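PDB 2IGS: hypothetical protein, which is of unknown function but belongs to the DUF3218 family, which is grouped with the lysozyme clan and here forms a largely helical fold. Local coordinates for residues I8-G13 against E51-G56; I39-I44 against L209-F214; L96-S101 against Y203-T208; M102-D107 against A166-E171; T130-S135 against N195-G200. All blocks are in the same frame, centred on the assembly; numbering follows the deposited sequence. Where two conformers were deposited one is given.

Contact 1: I8-G13 against E51-G56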
# COMPACT_ATOMS: atom_id res chain seq x y z
N ILE F 8 -17.24 14.08 -47.21
CA ILE F 8 -15.91 14.16 -46.67
C ILE F 8 -15.79 14.80 -45.28
O ILE F 8 -14.89 14.47 -44.55
CB ILE F 8 -14.91 14.84 -47.66
CG1 ILE F 8 -13.47 14.44 -47.30
CG2 ILE F 8 -15.18 16.37 -47.74
CD1 ILE F 8 -12.36 14.89 -48.25
N TYR F 9 -16.70 15.70 -44.92
CA TYR F 9 -16.64 16.33 -43.58
C TYR F 9 -17.04 15.37 -42.46
O TYR F 9 -16.41 15.35 -41.41
CB TYR F 9 -17.53 17.57 -43.47
CG TYR F 9 -17.29 18.67 -44.47
CD1 TYR F 9 -16.33 19.64 -44.23
CD2 TYR F 9 -18.05 18.75 -45.64
CE1 TYR F 9 -16.11 20.68 -45.14
CE2 TYR F 9 -17.84 19.78 -46.57
CZ TYR F 9 -16.86 20.73 -46.30
OH TYR F 9 -16.64 21.76 -47.17
N GLN F 10 -18.09 14.57 -42.71
CA GLN F 10 -18.65 13.66 -41.72
C GLN F 10 -18.09 12.24 -41.85
O GLN F 10 -18.07 11.49 -40.89
CB GLN F 10 -20.19 13.62 -41.84
CG GLN F 10 -20.89 14.94 -41.41
CD GLN F 10 -22.39 14.86 -41.51
OE1 GLN F 10 -22.96 14.69 -42.60
NE2 GLN F 10 -23.06 14.97 -40.35
N ASN F 11 -17.68 11.88 -43.07
CA ASN F 11 -17.15 10.55 -43.37
C ASN F 11 -15.80 10.70 -44.08
O ASN F 11 -15.64 10.20 -45.18
CB ASN F 11 -18.13 9.74 -44.27
CG ASN F 11 -19.55 9.74 -43.75
OD1 ASN F 11 -19.97 8.80 -43.04
ND2 ASN F 11 -20.31 10.77 -44.09
N PRO F 12 -14.82 11.39 -43.44
CA PRO F 12 -13.55 11.63 -44.16
C PRO F 12 -12.88 10.31 -44.49
O PRO F 12 -12.23 10.20 -45.50
CB PRO F 12 -12.71 12.40 -43.14
CG PRO F 12 -13.34 12.03 -41.79
CD PRO F 12 -14.78 11.90 -42.05
N GLY F 13 -13.06 9.30 -43.64
CA GLY F 13 -12.38 8.03 -43.83
C GLY F 13 -12.95 7.30 -45.02
O GLY F 13 -12.22 6.89 -45.91
N GLU F 51 -16.48 18.02 -32.47
CA GLU F 51 -16.87 19.44 -32.59
C GLU F 51 -16.37 20.07 -33.88
O GLU F 51 -16.68 21.24 -34.14
CB GLU F 51 -16.36 20.31 -31.43
CG GLU F 51 -15.74 19.59 -30.29
CD GLU F 51 -14.33 19.11 -30.58
OE1 GLU F 51 -14.12 17.90 -30.40
OE2 GLU F 51 -13.45 19.92 -30.96
N PHE F 52 -15.58 19.33 -34.67
CA PHE F 52 -15.20 19.80 -36.01
C PHE F 52 -16.45 20.03 -36.88
O PHE F 52 -16.47 20.91 -37.74
CB PHE F 52 -14.25 18.83 -36.72
CG PHE F 52 -12.83 18.88 -36.22
CD1 PHE F 52 -12.38 19.92 -35.41
CD2 PHE F 52 -11.93 17.87 -36.58
CE1 PHE F 52 -11.05 19.96 -34.93
CE2 PHE F 52 -10.60 17.90 -36.14
CZ PHE F 52 -10.17 18.95 -35.29
N ILE F 53 -17.48 19.21 -36.64
CA ILE F 53 -18.80 19.38 -37.23
C ILE F 53 -19.78 19.55 -36.06
O ILE F 53 -20.36 18.57 -35.60
CB ILE F 53 -19.20 18.17 -38.12
CG1 ILE F 53 -18.12 17.88 -39.17
CG2 ILE F 53 -20.54 18.38 -38.78
CD1 ILE F 53 -17.83 19.02 -40.14
N PRO F 54 -19.92 20.79 -35.54
CA PRO F 54 -20.76 21.01 -34.35
C PRO F 54 -22.26 20.73 -34.57
O PRO F 54 -22.89 21.36 -35.41
CB PRO F 54 -20.53 22.48 -34.01
CG PRO F 54 -20.00 23.10 -35.24
CD PRO F 54 -19.31 22.03 -36.02
N GLY F 55 -22.80 19.79 -33.80
CA GLY F 55 -24.22 19.43 -33.86
C GLY F 55 -24.59 18.71 -35.15
O GLY F 55 -25.74 18.72 -35.56
N GLY F 56 -23.59 18.10 -35.78
CA GLY F 56 -23.79 17.38 -37.03
C GLY F 56 -24.10 18.28 -38.21
O GLY F 56 -24.65 17.83 -39.21

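Contact 2: I39-I44 against L209-F214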
# COMPACT_ATOMS: atom_id res chain seq x y z
N ILE F 39 -10.72 3.34 -43.63
CA ILE F 39 -11.81 4.20 -43.14
C ILE F 39 -11.60 4.55 -41.66
O ILE F 39 -11.67 5.74 -41.28
CB ILE F 39 -13.23 3.57 -43.34
CG1 ILE F 39 -13.52 3.24 -44.82
CG2 ILE F 39 -14.31 4.51 -42.82
CD1 ILE F 39 -14.49 2.06 -45.04
N GLU F 40 -11.35 3.53 -40.83
CA GLU F 40 -11.17 3.70 -39.39
C GLU F 40 -10.00 4.62 -39.04
O GLU F 40 -10.14 5.50 -38.19
CB GLU F 40 -11.04 2.35 -38.67
CG GLU F 40 -11.02 2.51 -37.16
CD GLU F 40 -10.98 1.21 -36.39
OE1 GLU F 40 -11.05 0.14 -37.01
OE2 GLU F 40 -10.84 1.27 -35.14
N ALA F 41 -8.85 4.41 -39.68
CA ALA F 41 -7.67 5.27 -39.47
C ALA F 41 -7.96 6.74 -39.80
O ALA F 41 -7.63 7.64 -39.03
CB ALA F 41 -6.49 4.76 -40.32
N TRP F 42 -8.59 6.99 -40.94
CA TRP F 42 -8.78 8.37 -41.42
C TRP F 42 -10.02 9.06 -40.80
O TRP F 42 -10.20 10.26 -40.93
CB TRP F 42 -8.77 8.41 -42.95
CG TRP F 42 -7.36 8.22 -43.53
CD1 TRP F 42 -6.16 8.44 -42.87
CD2 TRP F 42 -7.01 7.84 -44.87
NE1 TRP F 42 -5.10 8.21 -43.72
CE2 TRP F 42 -5.59 7.83 -44.95
CE3 TRP F 42 -7.76 7.49 -46.01
CZ2 TRP F 42 -4.90 7.47 -46.12
CZ3 TRP F 42 -7.08 7.14 -47.19
CH2 TRP F 42 -5.65 7.15 -47.23
N ASP F 43 -10.86 8.29 -40.11
CA ASP F 43 -11.86 8.86 -39.19
C ASP F 43 -11.30 9.33 -37.84
O ASP F 43 -11.95 10.09 -37.12
CB ASP F 43 -13.03 7.88 -38.95
CG ASP F 43 -14.03 7.83 -40.12
OD1 ASP F 43 -14.01 8.71 -41.02
OD2 ASP F 43 -14.85 6.89 -40.15
N ILE F 44 -10.09 8.88 -37.49
CA ILE F 44 -9.50 9.15 -36.17
C ILE F 44 -9.58 10.62 -35.70
O ILE F 44 -10.16 10.86 -34.65
CB ILE F 44 -8.06 8.52 -35.97
CG1 ILE F 44 -8.12 6.98 -35.91
CG2 ILE F 44 -7.41 9.03 -34.69
CD1 ILE F 44 -6.75 6.32 -35.79
N LEU F 209 1.75 8.47 -39.78
CA LEU F 209 2.83 8.65 -38.83
C LEU F 209 2.34 8.31 -37.43
O LEU F 209 3.05 7.59 -36.69
CB LEU F 209 3.34 10.11 -38.87
CG LEU F 209 4.40 10.59 -37.86
CD1 LEU F 209 5.75 9.89 -38.13
CD2 LEU F 209 4.58 12.13 -37.87
N LEU F 210 1.14 8.81 -37.09
CA LEU F 210 0.54 8.62 -35.77
C LEU F 210 0.44 7.14 -35.40
O LEU F 210 0.80 6.73 -34.30
CB LEU F 210 -0.85 9.27 -35.69
CG LEU F 210 -1.60 9.15 -34.35
CD1 LEU F 210 -0.98 10.08 -33.29
CD2 LEU F 210 -3.08 9.45 -34.51
N LEU F 211 -0.09 6.35 -36.32
CA LEU F 211 -0.27 4.92 -36.12
C LEU F 211 1.06 4.17 -36.10
O LEU F 211 1.21 3.24 -35.34
CB LEU F 211 -1.19 4.36 -37.22
CG LEU F 211 -2.63 4.88 -37.20
CD1 LEU F 211 -3.43 4.32 -38.36
CD2 LEU F 211 -3.30 4.59 -35.85
N ALA F 212 2.01 4.58 -36.93
CA ALA F 212 3.33 3.94 -36.93
C ALA F 212 4.04 4.05 -35.58
O ALA F 212 4.56 3.07 -35.04
CB ALA F 212 4.22 4.54 -38.04
N TYR F 213 4.09 5.28 -35.07
CA TYR F 213 4.64 5.63 -33.77
C TYR F 213 3.93 4.86 -32.66
O TYR F 213 4.56 4.11 -31.92
CB TYR F 213 4.45 7.13 -33.58
CG TYR F 213 4.88 7.68 -32.23
CD1 TYR F 213 6.21 7.97 -31.97
CD2 TYR F 213 3.93 7.97 -31.24
CE1 TYR F 213 6.62 8.48 -30.74
CE2 TYR F 213 4.33 8.49 -29.99
CZ TYR F 213 5.67 8.74 -29.75
OH TYR F 213 6.09 9.25 -28.54
N PHE F 214 2.62 5.02 -32.57
CA PHE F 214 1.86 4.41 -31.47
C PHE F 214 1.78 2.90 -31.53
O PHE F 214 1.43 2.26 -30.54
CB PHE F 214 0.47 5.05 -31.32
CG PHE F 214 0.47 6.26 -30.44
CD1 PHE F 214 0.64 6.13 -29.06
CD2 PHE F 214 0.35 7.52 -30.98
CE1 PHE F 214 0.67 7.25 -28.24
CE2 PHE F 214 0.37 8.64 -30.17
CZ PHE F 214 0.52 8.51 -28.79

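Contact 3: L96-S101 against Y203-T208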
# COMPACT_ATOMS: atom_id res chain seq x y z
N LEU F 96 0.58 2.07 -52.00
CA LEU F 96 0.32 0.74 -51.44
C LEU F 96 1.06 0.52 -50.10
O LEU F 96 0.48 -0.02 -49.16
CB LEU F 96 0.58 -0.38 -52.47
CG LEU F 96 -0.20 -0.27 -53.80
CD1 LEU F 96 0.09 -1.42 -54.75
CD2 LEU F 96 -1.71 -0.14 -53.60
N PRO F 97 2.34 0.97 -50.00
CA PRO F 97 3.01 0.89 -48.70
C PRO F 97 2.32 1.69 -47.59
O PRO F 97 2.28 1.24 -46.45
CB PRO F 97 4.40 1.46 -48.99
CG PRO F 97 4.60 1.22 -50.48
CD PRO F 97 3.25 1.50 -51.04
N LEU F 98 1.77 2.85 -47.92
CA LEU F 98 0.97 3.61 -46.97
C LEU F 98 -0.25 2.82 -46.52
O LEU F 98 -0.55 2.75 -45.33
CB LEU F 98 0.52 4.95 -47.56
CG LEU F 98 -0.14 5.92 -46.56
CD1 LEU F 98 0.07 7.38 -47.00
CD2 LEU F 98 -1.64 5.61 -46.36
N LEU F 99 -0.97 2.24 -47.48
CA LEU F 99 -2.19 1.53 -47.15
C LEU F 99 -1.90 0.30 -46.31
O LEU F 99 -2.56 0.07 -45.29
CB LEU F 99 -2.93 1.16 -48.42
CG LEU F 99 -3.55 2.33 -49.19
CD1 LEU F 99 -4.24 1.82 -50.42
CD2 LEU F 99 -4.52 3.12 -48.29
N THR F 100 -0.90 -0.47 -46.75
CA THR F 100 -0.41 -1.65 -46.03
C THR F 100 0.02 -1.30 -44.61
O THR F 100 -0.40 -1.96 -43.68
CB THR F 100 0.76 -2.33 -46.79
OG1 THR F 100 0.32 -2.76 -48.08
CG2 THR F 100 1.25 -3.54 -46.05
N SER F 101 0.82 -0.24 -44.46
CA SER F 101 1.45 0.08 -43.18
C SER F 101 0.42 0.56 -42.16
O SER F 101 0.45 0.13 -41.00
CB SER F 101 2.61 1.09 -43.36
OG SER F 101 2.34 2.37 -42.80
N TYR F 203 -3.23 15.54 -43.70
CA TYR F 203 -4.15 14.88 -42.78
C TYR F 203 -3.91 13.38 -42.82
O TYR F 203 -3.73 12.74 -41.79
CB TYR F 203 -5.58 15.24 -43.21
CG TYR F 203 -6.72 14.55 -42.48
CD1 TYR F 203 -7.06 13.22 -42.75
CD2 TYR F 203 -7.51 15.26 -41.59
CE1 TYR F 203 -8.16 12.61 -42.10
CE2 TYR F 203 -8.60 14.67 -40.96
CZ TYR F 203 -8.91 13.35 -41.20
OH TYR F 203 -9.99 12.78 -40.56
N THR F 204 -3.89 12.86 -44.03
CA THR F 204 -3.76 11.46 -44.35
C THR F 204 -2.39 10.85 -43.94
O THR F 204 -2.32 9.73 -43.39
CB THR F 204 -4.08 11.35 -45.85
OG1 THR F 204 -5.06 10.35 -46.11
CG2 THR F 204 -2.88 11.25 -46.74
N THR F 205 -1.31 11.59 -44.18
CA THR F 205 0.06 11.13 -43.86
C THR F 205 0.46 11.37 -42.39
O THR F 205 1.29 10.64 -41.85
CB THR F 205 1.11 11.80 -44.75
OG1 THR F 205 0.88 13.21 -44.73
CG2 THR F 205 1.08 11.27 -46.21
N ALA F 206 -0.11 12.41 -41.78
CA ALA F 206 -0.05 12.62 -40.32
C ALA F 206 -0.69 11.44 -39.57
O ALA F 206 -0.18 11.02 -38.54
CB ALA F 206 -0.74 13.89 -39.93
N VAL F 207 -1.82 10.93 -40.07
CA VAL F 207 -2.45 9.78 -39.42
C VAL F 207 -1.58 8.52 -39.61
O VAL F 207 -1.49 7.71 -38.69
CB VAL F 207 -3.91 9.53 -39.89
CG1 VAL F 207 -4.40 8.18 -39.38
CG2 VAL F 207 -4.86 10.68 -39.48
N THR F 208 -0.95 8.37 -40.77
CA THR F 208 0.02 7.28 -41.04
C THR F 208 1.17 7.29 -40.01
O THR F 208 1.52 6.25 -39.46
CB THR F 208 0.58 7.34 -42.49
OG1 THR F 208 -0.50 7.50 -43.41
CG2 THR F 208 1.34 6.07 -42.86
O HOH W 1 0.76 3.82 -40.29

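Contact 4: M102-D107 against A166-E171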
# COMPACT_ATOMS: atom_id res chain seq x y z
N MSE F 102 -0.50 1.43 -42.59
CA MSE F 102 -1.60 1.84 -41.73
C MSE F 102 -2.45 0.69 -41.23
O MSE F 102 -2.88 0.71 -40.09
CB MSE F 102 -2.50 2.84 -42.42
CG MSE F 102 -1.97 4.24 -42.39
SE MSE F 102 -3.35 5.57 -42.52
CE MSE F 102 -4.62 4.68 -43.68
N ALA F 103 -2.70 -0.31 -42.09
CA ALA F 103 -3.54 -1.44 -41.72
C ALA F 103 -2.87 -2.24 -40.61
O ALA F 103 -3.49 -2.54 -39.61
CB ALA F 103 -3.81 -2.32 -42.94
N GLN F 104 -1.58 -2.54 -40.81
CA GLN F 104 -0.77 -3.29 -39.85
C GLN F 104 -0.60 -2.55 -38.53
O GLN F 104 -0.73 -3.15 -37.46
CB GLN F 104 0.59 -3.67 -40.47
CG GLN F 104 0.49 -4.71 -41.60
CD GLN F 104 1.76 -4.85 -42.44
OE1 GLN F 104 2.63 -3.97 -42.46
NE2 GLN F 104 1.87 -5.98 -43.15
N ASN F 105 -0.32 -1.25 -38.61
CA ASN F 105 -0.11 -0.45 -37.40
C ASN F 105 -1.38 -0.32 -36.56
O ASN F 105 -1.35 -0.53 -35.34
CB ASN F 105 0.58 0.88 -37.71
CG ASN F 105 2.07 0.69 -38.08
OD1 ASN F 105 2.75 -0.18 -37.52
ND2 ASN F 105 2.56 1.48 -39.04
N LEU F 106 -2.49 -0.03 -37.23
CA LEU F 106 -3.82 0.02 -36.62
C LEU F 106 -4.24 -1.28 -35.95
O LEU F 106 -4.85 -1.25 -34.86
CB LEU F 106 -4.86 0.41 -37.66
CG LEU F 106 -6.12 1.22 -37.31
CD1 LEU F 106 -7.40 0.54 -37.80
CD2 LEU F 106 -6.24 1.69 -35.85
N ASP F 107 -3.95 -2.42 -36.58
CA ASP F 107 -4.31 -3.69 -35.95
C ASP F 107 -3.44 -4.00 -34.73
O ASP F 107 -3.92 -4.57 -33.75
CB ASP F 107 -4.34 -4.83 -36.98
CG ASP F 107 -5.50 -4.68 -37.97
OD1 ASP F 107 -6.50 -3.98 -37.65
OD2 ASP F 107 -5.42 -5.26 -39.08
N ALA F 166 12.35 0.76 -35.95
CA ALA F 166 11.35 -0.31 -35.80
C ALA F 166 9.93 0.07 -36.27
O ALA F 166 9.04 -0.79 -36.34
CB ALA F 166 11.29 -0.77 -34.35
N MSE F 167 9.72 1.36 -36.58
CA MSE F 167 8.42 1.82 -37.06
C MSE F 167 8.18 1.41 -38.51
O MSE F 167 9.07 1.51 -39.35
CB MSE F 167 8.33 3.34 -36.93
CG MSE F 167 8.03 3.78 -35.51
SE MSE F 167 8.27 5.67 -35.18
CE MSE F 167 8.80 5.44 -33.35
N THR F 168 6.98 0.93 -38.81
CA THR F 168 6.58 0.61 -40.19
C THR F 168 5.94 1.86 -40.85
O THR F 168 4.83 2.28 -40.49
CB THR F 168 5.62 -0.59 -40.22
OG1 THR F 168 6.18 -1.65 -39.45
CG2 THR F 168 5.43 -1.08 -41.64
N LEU F 169 6.67 2.43 -41.81
CA LEU F 169 6.36 3.74 -42.36
C LEU F 169 6.85 3.85 -43.81
O LEU F 169 7.98 3.45 -44.10
CB LEU F 169 7.06 4.79 -41.49
CG LEU F 169 6.52 6.20 -41.28
CD1 LEU F 169 5.02 6.25 -41.07
CD2 LEU F 169 7.24 6.78 -40.07
N PRO F 170 6.00 4.35 -44.73
CA PRO F 170 6.48 4.56 -46.11
C PRO F 170 7.69 5.50 -46.14
O PRO F 170 7.83 6.37 -45.26
CB PRO F 170 5.30 5.22 -46.83
CG PRO F 170 4.39 5.70 -45.75
CD PRO F 170 4.59 4.76 -44.59
N GLU F 171 8.54 5.28 -47.15
CA GLU F 171 9.79 6.01 -47.37
C GLU F 171 9.69 7.52 -47.14
O GLU F 171 10.47 8.10 -46.38
CB GLU F 171 10.32 5.75 -48.79
CG GLU F 171 10.94 4.37 -49.00
CD GLU F 171 11.28 4.08 -50.46
OE1 GLU F 171 11.71 5.00 -51.19
OE2 GLU F 171 11.13 2.91 -50.88
O HOH W 2 4.94 0.98 -36.56

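Contact 5: T130-S135 against N195-G200. With ACY (acetic acid), chain V.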
# COMPACT_ATOMS: atom_id res chain seq x y z
N THR F 130 -2.25 17.31 -38.28
CA THR F 130 -1.06 17.84 -38.91
C THR F 130 -0.33 18.87 -38.04
O THR F 130 0.61 19.51 -38.50
CB THR F 130 -1.42 18.54 -40.22
OG1 THR F 130 -2.48 19.47 -39.96
CG2 THR F 130 -1.89 17.52 -41.27
N ASP F 131 -0.76 19.04 -36.79
CA ASP F 131 -0.15 20.07 -35.95
C ASP F 131 1.32 19.71 -35.66
O ASP F 131 1.70 18.52 -35.51
CB ASP F 131 -0.93 20.27 -34.64
CG ASP F 131 -2.08 21.30 -34.77
OD1 ASP F 131 -2.09 22.11 -35.72
OD2 ASP F 131 -2.98 21.30 -33.91
N VAL F 132 2.14 20.76 -35.61
CA VAL F 132 3.52 20.67 -35.18
C VAL F 132 3.75 21.70 -34.08
O VAL F 132 3.47 22.90 -34.24
CB VAL F 132 4.53 20.82 -36.35
CG1 VAL F 132 5.97 20.59 -35.87
CG2 VAL F 132 4.18 19.83 -37.47
N GLY F 133 4.21 21.21 -32.93
CA GLY F 133 4.40 22.04 -31.77
C GLY F 133 5.62 21.58 -31.00
O GLY F 133 6.47 20.87 -31.54
N PHE F 134 5.68 21.97 -29.73
CA PHE F 134 6.82 21.67 -28.88
C PHE F 134 6.55 20.57 -27.85
O PHE F 134 5.50 20.53 -27.20
CB PHE F 134 7.26 22.93 -28.16
CG PHE F 134 7.77 24.02 -29.08
CD1 PHE F 134 6.96 25.10 -29.41
CD2 PHE F 134 9.06 23.97 -29.60
CE1 PHE F 134 7.42 26.11 -30.26
CE2 PHE F 134 9.53 24.95 -30.41
CZ PHE F 134 8.71 26.03 -30.76
N SER F 135 7.52 19.67 -27.70
CA SER F 135 7.51 18.78 -26.57
C SER F 135 7.68 19.62 -25.29
O SER F 135 8.07 20.79 -25.32
CB SER F 135 8.58 17.69 -26.69
OG SER F 135 9.88 18.19 -26.48
N ASN F 195 9.76 23.39 -39.83
CA ASN F 195 8.93 23.91 -40.91
C ASN F 195 8.77 23.09 -42.18
O ASN F 195 7.71 23.15 -42.82
CB ASN F 195 9.23 25.38 -41.14
CG ASN F 195 8.66 26.22 -40.02
OD1 ASN F 195 7.45 26.22 -39.81
ND2 ASN F 195 9.53 26.84 -39.22
N THR F 196 9.79 22.29 -42.48
CA THR F 196 9.71 21.18 -43.44
C THR F 196 8.60 20.18 -43.08
O THR F 196 7.80 19.78 -43.94
CB THR F 196 11.03 20.37 -43.50
OG1 THR F 196 12.09 21.25 -43.84
CG2 THR F 196 10.98 19.31 -44.57
N ILE F 197 8.59 19.77 -41.82
CA ILE F 197 7.64 18.76 -41.34
C ILE F 197 6.24 19.35 -41.37
O ILE F 197 5.32 18.74 -41.92
CB ILE F 197 8.01 18.23 -39.91
CG1 ILE F 197 9.33 17.42 -39.98
CG2 ILE F 197 6.86 17.38 -39.35
CD1 ILE F 197 9.83 16.91 -38.60
N LYS F 198 6.11 20.55 -40.84
CA LYS F 198 4.87 21.25 -40.86
C LYS F 198 4.30 21.36 -42.27
O LYS F 198 3.15 20.98 -42.50
CB LYS F 198 5.10 22.64 -40.30
CG LYS F 198 3.88 23.16 -39.64
CD LYS F 198 3.67 24.58 -40.03
CE LYS F 198 2.72 25.28 -39.10
NZ LYS F 198 1.53 24.52 -38.72
N SER F 199 5.09 21.87 -43.19
CA SER F 199 4.66 22.09 -44.57
C SER F 199 4.42 20.80 -45.33
O SER F 199 3.54 20.76 -46.19
CB SER F 199 5.68 22.94 -45.31
OG SER F 199 5.74 24.22 -44.73
N GLY F 200 5.22 19.77 -45.03
CA GLY F 200 5.14 18.46 -45.68
C GLY F 200 3.97 17.57 -45.24
O GLY F 200 3.59 16.63 -45.96
C ACY V . 12.03 17.20 -22.95
O ACY V . 10.96 17.20 -23.67
OXT ACY V . 12.29 17.96 -21.95
CH3 ACY V . 13.11 16.22 -23.30
O HOH W 3 0.22 22.74 -39.78
O HOH W 4 1.20 20.63 -40.83
O HOH W 5 0.58 23.09 -35.72

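Contact 1: I8-G13 against E51-G56
Two isoleucines meet the phenol ring of Tyr9: CD1 of Ile53 approaches it obliquely across the contact, while CG2 of its own neighbour Ile8 lies over one face, offset toward the rim. The closest touch is made at the root of the ring, where Tyr9 CB meets Ile53 CD1 at 3.6 Å. With CG1 beside its backbone N (chi1 -53°), Ile53 sends this branch toward residue 9, and its CG1 also comes within 3.8 Å of Tyr9 O. That carbonyl is satisfied by the hydroxyl of Tyr65 on helix 63-82; on the same helix the side chain of Tyr9 touches Ser66 and Leu69, and Ile53 touches Tyr65. Gln10 runs alongside with its chain extended beyond CG, its CG 4.3 Å from Ile53 CG2. Its amide NE2 stops 3.5 Å from Gly56 O at an angle too poor for a hydrogen bond, whereas OE1 is held by Asn7. Glycine suits position 56, whose positive phi it adopts easily, and Gly56 N bonds back to Ile53 O to close the turn. The attachment between the residues preceding helix 12-27 and the loop after helix 35-48 therefore rests on apolar contact, a modest patch in which Ile53 is the buried member.

Contact 2: I39-I44 against L209-F214
Helices 39-44 and 209-214 set Ala41 and Ile44 against Leu210 and Leu211, their axes passing 11.3 Å apart at an angle of 102°, close to perpendicular. At such a crossing the contact is confined to a small patch, and the nearest pair of CA atoms, those of Ala41 and Leu211, still stands 8.1 Å apart, so side chains must bridge the gap. Leu211 and Ile44 share most of this work. The CG of Leu211 lies beside the backbone N (chi1 -66°) and the chain then stretches out, presenting a forked end to the other helix. One prong, CD1, meets Ala41 CB at 3.7 Å; the other, CD2, meets Ile44 CD1 at 3.9 Å. Alanine suits position 41 because its single methyl lets the leucine come close, while the longer, branched Ile44 reaches out beside it. Ile44 and Leu211 lie at a slant to each other, with the extended CG1-CD1 arm of the isoleucine making the touch. Its second branch, CG2, is left for Leu210 and comes within 4.4 Å of Leu210 CD2, a looser fit. All four side chains are buried and wholly hydrocarbon, as befits a site where two helices meet near the centre of the folded chain. Around them, Leu211 also packs on Ile109 of helix 87-113, and Ile44 touches Leu118 in the loop that follows that helix. Leu210 also leans on Val154 of strand 154-155, so helix 203-216 touches helix 35-48 and the sheet alike.

Contact 3: L96-S101 against Y203-T208
Leu98 and Thr208 form the centre of this contact, with the threonine hydroxyl set against the leucine's branch point. Thr208 OG1 lies 3.5 Å from Leu98 CG and only slightly farther from both methyls, so the fork is spread around the oxygen. The other branch of the threonine, CG2, reaches Ser101 OG at 3.8 Å. One turn earlier, Thr205 CG2 touches Leu98 CD1 at 4.1 Å, the two side chains meeting nearly at right angles. A water adds a polar link: it donates to Thr208 O at 2.7 Å and makes a weak bond of 3.3 Å with Ser101 OG.

In the next shell, Thr208 OG1 is turned back on its own helix (chi1 -48°), donating to Thr204 O at 2.9 Å. The backbone N of Thr208 reaches the same oxygen from the opposite face of its plane, and Trp42 NE1 is a further donor to it. Thr205 OG1 instead accepts from the backbone N-H of Arg202, just before the helix.

Threonine thus suits buried position 208: its hydroxyl is satisfied within its own helix while its methyl serves the packing. Helices 96-101 and 203-208, their axes 10.8 Å apart and inclined at 48°, are held mainly by van der Waals contact of carbon with hydroxyls and methyls; Ser101 OG has weak bonds to the water and to Thr168 O.

Contact 4: M102-D107 against A166-E171
Asn105 is turned toward Thr168 with its CG beside the backbone N (chi1 -71°), which carries the carboxamide from the helix surface to the main chain of the facing loop, and chi2 of -37° turns the amide so that ND2 faces Thr168 O. There the amide uses both of its ends. ND2 donates to Thr168 O over 2.8 Å, lying in the carbonyl plane on a lone pair; the oxygen in turn sits almost exactly in the plane of the amide. The N-H points somewhat off line, at 139°, so the bond is short but bent. OD1 accepts from a water at 2.7 Å, and this water accepts from Thr168 N at 3.0 Å. Both backbone polar groups of Thr168 are thereby served by a single asparagine, one directly and one through solvent. Asparagine fits because it offers a donor and an acceptor on a short, flat group, and because the two bonds together fix which end of the amide faces the carbonyl.

The rest of the contact is lighter. Thr168 CB rests 3.9 Å from Asn105 ND2, and its methyl CG2 lies 4.1 Å from OE1 of Gln104, the two side chains crossing at about a right angle. Asn105 also packs on Ala212 and Ala215 of helix 203-216, small residues against which it can lie closely. An asparagine side chain on a helix thus binds the main chain of an extended loop: residues 166-170 run without regular structure past helix 87-113, until Pro170, at the N-cap position, leads into helix 171-177.

Contact 5: T130-S135 against N195-G200
Val132 packs closely on Lys198 and Ile197 through one methyl, while the neighbouring polar groups of the two segments communicate largely through water. Its CG1 stands anti to the backbone N (chi1 -175°), leaving CG2 to face the helix, where it lies 3.7 Å from Lys198 CA. The same methyl meets Lys198 CG at 4.0 Å and Ile197 CG2 at 4.1 Å, so it rests on the helix backbone between two side chains. A beta-branched valine suits this strand position, being compact enough to let the main chains come near: the CA atoms of Val132 and Lys198 are 5.9 Å apart.

Beyond the methyl the contact loosens. Lys198 lends its aliphatic stem to the valine and then bends, its amine turning toward solvent beside residues 130-132. One water donates to both Thr130 O at 2.7 Å and Lys198 O at 2.6 Å. Another donates to Asp131 OD1, accepts from Val132 N and has a weak link to Lys198 NZ. The carboxylate and the amine are not in direct contact, with Asp131 OD1 and Lys198 NZ 5.3 Å apart; their attraction is probably softened by this solvent. Farther along, Ser135 OG, which also bonds with Gly147 N, donates to an oxygen of a bound acetic acid at 3.2 Å, a molecule probably taken up from the crystallisation liquor.

Val132 also touches Val150, and Ile197 touches Leu148, both on the adjacent strand 148-150. This is a helix packed on a small antiparallel sheet through apolar side chains, helix 190-200 spanning the outer strand 132-134 and its neighbour.

Overall arrangement
From the N terminus, contact 1 closes a short loop around helices 12-27 and 35-48, fixing the start of the chain to the loop before helix 63-82. Contact 2 opens within that loop and closes only near the C terminus, so the two cross; they meet directly where Gly13 N probably bonds Asp43 OD1. Contact 3 lies within the span of contact 2, and contact 4 within that of contact 3; contacts 2 and 3 share helix 203-216, contacts 3 and 4 share helix 87-113. Contact 5 falls inside the spans of contacts 2 and 3 but crosses contact 4, tying the sheet to helix 190-200. Thr130 then touches Tyr203, joining this region to the central bundle.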